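Local coordinates for protein class I phosphodiesterase PDEB1 (Leishmania major, PDB 2R8Q) that belongs to the class I phosphodiesterase family, whose all-helical catalytic domain here holds zinc, magnesium and 3-isobutyl-1-methylxanthine, at residues D143-T155 with E275-E289. Residues are numbered along the deposited sequence; the frame is centred on the assembly and turned at random.
Sequences DHMGVNNSFYLKT and EFYRQGDMEKEKGVE. With IBM (3-isobutyl-1-methylxanthine), chain E.
Phe151 turns a ring edge to helix 275-285, where the CG of Glu283 meets that edge and the CB of Met282 approaches obliquely. Chi1 near 180° swings the ring out from helix 149-154, and it stands between two helices that run almost parallel. Its faces are covered from within its own segment: Val147 and Thr155, both branched at CB, each put a methyl over the centre of one face, CG1 and CG2 respectively. Met282 adds a Met-aromatic contact, its SD 5.5 Å from the ring centroid, and its CE packs 3.5 Å from Val147 CG1.

Gln279 supplies the polar core. Its extended chain brings the amide to the start of helix 149-154, where OE1 accepts from Asn148 N at 2.9 Å and NE2 donates to Asn148 OD1 at 3.0 Å, the two amide planes being 85° apart. Asn148 is the N-cap, so the same OD1 also accepts from Phe151 N. The remaining direction of NE2 is used within the helix, in an almost straight bond (173°) to Glu283 OE2. A water joins Gln279 OE1 to Gly146 O, and a second joins that carbonyl to Glu275 O.

Glu275 passes Gly146, its OE2 3.4 Å from the glycine CA; glycine suits the spot because, at its positive phi, a CB would press against the preceding carbonyl O. OE2 bonds His100 ND1 and OE1 bonds Tyr99 N, both of the 3-isobutyl-1-methylxanthine pocket. At the far end Lys286 NZ comes to the Phe151 ring edge, 3.4 Å from CZ, and reaches Thr155 OG1 through water.

A carboxamide both gives and accepts, so one buried glutamine can hold both the side chain and the backbone N-H of the N-cap residue, tying the loop from the metal centre to the helix that carries Phe276 of the pocket.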
loop_
_atom_site.group_PDB
_atom_site.type_symbol
_atom_site.label_atom_id
_atom_site.label_comp_id
_atom_site.label_asym_id
_atom_site.label_seq_id
_atom_site.Cartn_x
_atom_site.Cartn_y
_atom_site.Cartn_z
ATOM N N ASP A 143 9.335 1.009 7.832
ATOM C CA ASP A 143 9.969 1.444 6.588
ATOM C C ASP A 143 9.988 2.955 6.359
ATOM O O ASP A 143 9.982 3.424 5.219
ATOM C CB ASP A 143 9.310 0.717 5.407
ATOM C CG ASP A 143 10.085 0.867 4.107
ATOM O OD1 ASP A 143 11.326 0.727 4.121
ATOM O OD2 ASP A 143 9.441 1.108 3.061
ATOM N N HIS A 144 10.003 3.715 7.449
ATOM C CA HIS A 144 10.078 5.172 7.351
ATOM C C HIS A 144 11.419 5.452 6.666
ATOM O O HIS A 144 12.422 4.797 6.959
ATOM C CB HIS A 144 10.046 5.786 8.755
ATOM C CG HIS A 144 9.701 7.242 8.776
ATOM N ND1 HIS A 144 10.538 8.217 8.278
ATOM C CD2 HIS A 144 8.610 7.891 9.251
ATOM C CE1 HIS A 144 9.981 9.402 8.447
ATOM N NE2 HIS A 144 8.810 9.233 9.036
ATOM N N MET A 145 11.429 6.420 5.753
ATOM C CA MET A 145 12.632 6.751 5.002
ATOM C C MET A 145 13.371 7.991 5.497
ATOM O O MET A 145 14.339 8.427 4.878
ATOM C CB MET A 145 12.262 6.908 3.522
ATOM C CG MET A 145 11.617 5.657 2.932
ATOM S SD MET A 145 10.679 5.913 1.401
ATOM C CE MET A 145 9.039 5.382 1.911
ATOM N N GLY A 146 12.923 8.560 6.611
ATOM C CA GLY A 146 13.593 9.736 7.135
ATOM C C GLY A 146 13.081 11.065 6.603
ATOM O O GLY A 146 13.691 12.108 6.853
ATOM N N VAL A 147 11.984 11.037 5.852
ATOM C CA VAL A 147 11.394 12.267 5.326
ATOM C C VAL A 147 9.907 12.255 5.659
ATOM O O VAL A 147 9.303 11.183 5.740
ATOM C CB VAL A 147 11.582 12.402 3.790
ATOM C CG1 VAL A 147 13.062 12.534 3.462
ATOM C CG2 VAL A 147 10.985 11.205 3.074
ATOM N N ASN A 148 9.320 13.432 5.872
ATOM C CA ASN A 148 7.900 13.506 6.214
ATOM C C ASN A 148 6.968 13.448 5.003
ATOM O O ASN A 148 7.417 13.409 3.862
ATOM C CB ASN A 148 7.602 14.762 7.052
ATOM C CG ASN A 148 8.024 16.048 6.366
ATOM O OD1 ASN A 148 8.047 16.138 5.140
ATOM N ND2 ASN A 148 8.344 17.063 7.166
ATOM N N ASN A 149 5.662 13.418 5.254
ATOM C CA ASN A 149 4.700 13.335 4.162
ATOM C C ASN A 149 4.830 14.487 3.174
ATOM O O ASN A 149 4.662 14.292 1.970
ATOM C CB ASN A 149 3.263 13.278 4.695
ATOM C CG ASN A 149 2.937 11.956 5.360
ATOM O OD1 ASN A 149 3.498 10.917 5.012
ATOM N ND2 ASN A 149 2.006 11.982 6.306
ATOM N N SER A 150 5.131 15.679 3.680
ATOM C CA SER A 150 5.270 16.852 2.822
ATOM C C SER A 150 6.329 16.653 1.744
ATOM O O SER A 150 6.156 17.084 0.601
ATOM C CB SER A 150 5.621 18.080 3.663
ATOM O OG SER A 150 5.770 19.225 2.841
ATOM N N PHE A 151 7.425 15.995 2.106
ATOM C CA PHE A 151 8.515 15.746 1.172
ATOM C C PHE A 151 8.029 15.019 -0.077
ATOM O O PHE A 151 8.374 15.399 -1.200
ATOM C CB PHE A 151 9.612 14.931 1.866
ATOM C CG PHE A 151 10.792 14.620 0.989
ATOM C CD1 PHE A 151 10.786 13.502 0.159
ATOM C CD2 PHE A 151 11.920 15.435 1.010
ATOM C CE1 PHE A 151 11.891 13.198 -0.638
ATOM C CE2 PHE A 151 13.027 15.143 0.221
ATOM C CZ PHE A 151 13.014 14.016 -0.607
ATOM N N TYR A 152 7.218 13.982 0.114
ATOM C CA TYR A 152 6.711 13.216 -1.017
ATOM C C TYR A 152 5.880 14.062 -1.970
ATOM O O TYR A 152 5.911 13.861 -3.184
ATOM C CB TYR A 152 5.894 12.023 -0.520
ATOM C CG TYR A 152 6.734 11.010 0.216
ATOM C CD1 TYR A 152 6.813 11.017 1.608
ATOM C CD2 TYR A 152 7.484 10.068 -0.483
ATOM C CE1 TYR A 152 7.621 10.109 2.285
ATOM C CE2 TYR A 152 8.296 9.156 0.182
ATOM C CZ TYR A 152 8.360 9.182 1.565
ATOM O OH TYR A 152 9.173 8.285 2.221
ATOM N N LEU A 153 5.145 15.020 -1.419
ATOM C CA LEU A 153 4.313 15.890 -2.235
ATOM C C LEU A 153 5.155 16.954 -2.939
ATOM O O LEU A 153 5.000 17.187 -4.137
ATOM C CB LEU A 153 3.247 16.557 -1.363
ATOM C CG LEU A 153 2.289 15.609 -0.638
ATOM C CD1 LEU A 153 1.320 16.413 0.215
ATOM C CD2 LEU A 153 1.529 14.763 -1.652
ATOM N N LYS A 154 6.055 17.585 -2.190
ATOM C CA LYS A 154 6.914 18.636 -2.736
ATOM C C LYS A 154 7.835 18.188 -3.869
ATOM O O LYS A 154 8.129 18.965 -4.780
ATOM C CB LYS A 154 7.788 19.237 -1.631
ATOM C CG LYS A 154 7.040 19.965 -0.535
ATOM C CD LYS A 154 8.026 20.514 0.491
ATOM C CE LYS A 154 7.326 21.306 1.581
ATOM N NZ LYS A 154 8.287 21.756 2.627
ATOM N N THR A 155 8.292 16.943 -3.810
ATOM C CA THR A 155 9.218 16.419 -4.808
ATOM C C THR A 155 8.594 15.589 -5.925
ATOM O O THR A 155 9.311 14.957 -6.702
ATOM C CB THR A 155 10.303 15.563 -4.135
ATOM O OG1 THR A 155 9.684 14.460 -3.459
ATOM C CG2 THR A 155 11.084 16.393 -3.122
ATOM N N GLU A 275 17.806 14.080 11.625
ATOM C CA GLU A 275 16.984 13.502 10.569
ATOM C C GLU A 275 16.365 14.624 9.734
ATOM O O GLU A 275 16.321 14.543 8.503
ATOM C CB GLU A 275 15.875 12.609 11.141
ATOM C CG GLU A 275 15.023 11.976 10.044
ATOM C CD GLU A 275 14.160 10.832 10.536
ATOM O OE1 GLU A 275 14.712 9.880 11.130
ATOM O OE2 GLU A 275 12.934 10.879 10.316
ATOM N N PHE A 276 15.890 15.666 10.411
ATOM C CA PHE A 276 15.295 16.809 9.727
ATOM C C PHE A 276 16.326 17.459 8.800
ATOM O O PHE A 276 16.024 17.776 7.647
ATOM C CB PHE A 276 14.797 17.849 10.741
ATOM C CG PHE A 276 13.485 17.501 11.399
ATOM C CD1 PHE A 276 12.795 16.336 11.073
ATOM C CD2 PHE A 276 12.933 18.360 12.343
ATOM C CE1 PHE A 276 11.575 16.033 11.680
ATOM C CE2 PHE A 276 11.717 18.066 12.955
ATOM C CZ PHE A 276 11.036 16.900 12.621
ATOM N N TYR A 277 17.541 17.658 9.303
ATOM C CA TYR A 277 18.594 18.268 8.496
ATOM C C TYR A 277 18.883 17.439 7.248
ATOM O O TYR A 277 19.168 17.984 6.183
ATOM C CB TYR A 277 19.882 18.426 9.310
ATOM C CG TYR A 277 19.865 19.556 10.317
ATOM C CD1 TYR A 277 20.913 19.716 11.220
ATOM C CD2 TYR A 277 18.814 20.470 10.360
ATOM C CE1 TYR A 277 20.917 20.756 12.143
ATOM C CE2 TYR A 277 18.809 21.518 11.280
ATOM C CZ TYR A 277 19.864 21.652 12.167
ATOM O OH TYR A 277 19.863 22.685 13.078
ATOM N N ARG A 278 18.810 16.119 7.371
ATOM C CA ARG A 278 19.071 15.280 6.211
ATOM C C ARG A 278 17.942 15.415 5.197
ATOM O O ARG A 278 18.178 15.315 3.993
ATOM C CB ARG A 278 19.276 13.821 6.631
ATOM C CG ARG A 278 20.545 13.629 7.444
ATOM C CD ARG A 278 20.868 12.171 7.706
ATOM N NE ARG A 278 21.999 12.052 8.620
ATOM C CZ ARG A 278 22.548 10.903 8.995
ATOM N NH1 ARG A 278 22.072 9.755 8.535
ATOM N NH2 ARG A 278 23.573 10.905 9.836
ATOM N N GLN A 279 16.717 15.638 5.669
ATOM C CA GLN A 279 15.613 15.826 4.732
ATOM C C GLN A 279 15.869 17.143 4.013
ATOM O O GLN A 279 15.654 17.257 2.809
ATOM C CB GLN A 279 14.257 15.907 5.442
ATOM C CG GLN A 279 13.126 16.243 4.465
ATOM C CD GLN A 279 11.748 16.244 5.095
ATOM O OE1 GLN A 279 11.460 15.452 5.989
ATOM N NE2 GLN A 279 10.877 17.125 4.609
ATOM N N GLY A 280 16.322 18.137 4.770
ATOM C CA GLY A 280 16.612 19.435 4.191
ATOM C C GLY A 280 17.685 19.337 3.125
ATOM O O GLY A 280 17.574 19.962 2.068
ATOM N N ASP A 281 18.729 18.556 3.397
ATOM C CA ASP A 281 19.809 18.384 2.432
ATOM C C ASP A 281 19.261 17.767 1.150
ATOM O O ASP A 281 19.646 18.160 0.050
ATOM C CB ASP A 281 20.918 17.489 2.996
ATOM C CG ASP A 281 21.656 18.125 4.159
ATOM O OD1 ASP A 281 21.644 19.370 4.270
ATOM O OD2 ASP A 281 22.263 17.378 4.956
ATOM N N MET A 282 18.360 16.800 1.293
ATOM C CA MET A 282 17.767 16.151 0.127
ATOM C C MET A 282 16.872 17.112 -0.640
ATOM O O MET A 282 16.802 17.053 -1.870
ATOM C CB MET A 282 16.962 14.918 0.544
ATOM C CG MET A 282 17.820 13.746 0.980
ATOM S SD MET A 282 16.843 12.284 1.367
ATOM C CE MET A 282 16.553 12.535 3.099
ATOM N N GLU A 283 16.183 17.994 0.079
ATOM C CA GLU A 283 15.307 18.961 -0.567
ATOM C C GLU A 283 16.135 19.961 -1.368
ATOM O O GLU A 283 15.726 20.386 -2.450
ATOM C CB GLU A 283 14.443 19.678 0.476
ATOM C CG GLU A 283 13.495 18.726 1.199
ATOM C CD GLU A 283 12.661 19.402 2.264
ATOM O OE1 GLU A 283 13.212 20.251 2.999
ATOM O OE2 GLU A 283 11.462 19.070 2.379
ATOM N N LYS A 284 17.301 20.329 -0.846
ATOM C CA LYS A 284 18.171 21.263 -1.548
ATOM C C LYS A 284 18.674 20.606 -2.827
ATOM O O LYS A 284 18.838 21.264 -3.853
ATOM C CB LYS A 284 19.359 21.659 -0.671
ATOM C CG LYS A 284 18.971 22.447 0.569
ATOM C CD LYS A 284 20.186 22.826 1.393
ATOM C CE LYS A 284 19.775 23.543 2.669
ATOM N NZ LYS A 284 20.963 23.951 3.475
ATOM N N GLU A 285 18.913 19.300 -2.762
ATOM C CA GLU A 285 19.397 18.563 -3.922
ATOM C C GLU A 285 18.313 18.403 -4.980
ATOM O O GLU A 285 18.611 18.237 -6.163
ATOM C CB GLU A 285 19.916 17.188 -3.494
ATOM C CG GLU A 285 21.138 17.248 -2.592
ATOM C CD GLU A 285 21.671 15.874 -2.240
ATOM O OE1 GLU A 285 22.038 15.121 -3.168
ATOM O OE2 GLU A 285 21.725 15.547 -1.034
ATOM N N LYS A 286 17.054 18.455 -4.559
ATOM C CA LYS A 286 15.941 18.319 -5.489
ATOM C C LYS A 286 15.366 19.670 -5.916
ATOM O O LYS A 286 14.394 19.736 -6.672
ATOM C CB LYS A 286 14.854 17.432 -4.875
ATOM C CG LYS A 286 15.343 16.010 -4.627
ATOM C CD LYS A 286 14.247 15.077 -4.149
ATOM C CE LYS A 286 14.782 13.651 -4.039
ATOM N NZ LYS A 286 13.745 12.670 -3.612
ATOM N N GLY A 287 15.978 20.747 -5.431
ATOM C CA GLY A 287 15.533 22.081 -5.793
ATOM C C GLY A 287 14.191 22.535 -5.251
ATOM O O GLY A 287 13.495 23.318 -5.893
ATOM N N VAL A 288 13.813 22.053 -4.072
ATOM C CA VAL A 288 12.544 22.458 -3.484
ATOM C C VAL A 288 12.768 23.261 -2.210
ATOM O O VAL A 288 13.879 23.308 -1.683
ATOM C CB VAL A 288 11.644 21.242 -3.172
ATOM C CG1 VAL A 288 11.297 20.515 -4.464
ATOM C CG2 VAL A 288 12.344 20.307 -2.202
ATOM N N GLU A 289 11.704 23.891 -1.727
ATOM C CA GLU A 289 11.755 24.716 -0.526
ATOM C C GLU A 289 12.183 23.950 0.720
ATOM O O GLU A 289 11.755 22.818 0.948
ATOM C CB GLU A 289 10.388 25.358 -0.281
ATOM C CG GLU A 289 10.284 26.131 1.026
ATOM C CD GLU A 289 8.897 26.700 1.254
ATOM O OE1 GLU A 289 8.467 27.564 0.460
ATOM O OE2 GLU A 289 8.235 26.278 2.227
HETATM N N9 IBM E . 8.537 17.744 15.378
HETATM C C8 IBM E . 9.133 18.982 15.388
HETATM N N7 IBM E . 10.015 19.135 16.343
HETATM C C5 IBM E . 9.998 17.917 17.007
HETATM C C4 IBM E . 9.096 17.052 16.427
HETATM N N3 IBM E . 8.815 15.785 16.803
HETATM C C2 IBM E . 9.519 15.343 17.886
HETATM N N1 IBM E . 10.456 16.152 18.539
HETATM C C6 IBM E . 10.696 17.432 18.101
HETATM O O6 IBM E . 11.516 18.138 18.668
HETATM O O2 IBM E . 9.324 14.206 18.300
HETATM C C10 IBM E . 11.182 15.634 19.689
HETATM C C11 IBM E . 7.844 14.960 16.104
HETATM C C12 IBM E . 8.351 14.676 14.687
HETATM C C13 IBM E . 9.182 13.401 14.653
HETATM C C14 IBM E . 7.191 14.594 13.704
HETATM O O HOH W 1 12.743 14.459 8.199
HETATM O O HOH W 2 16.443 12.179 6.924
HETATM O O HOH W 3 11.224 12.277 -4.097
#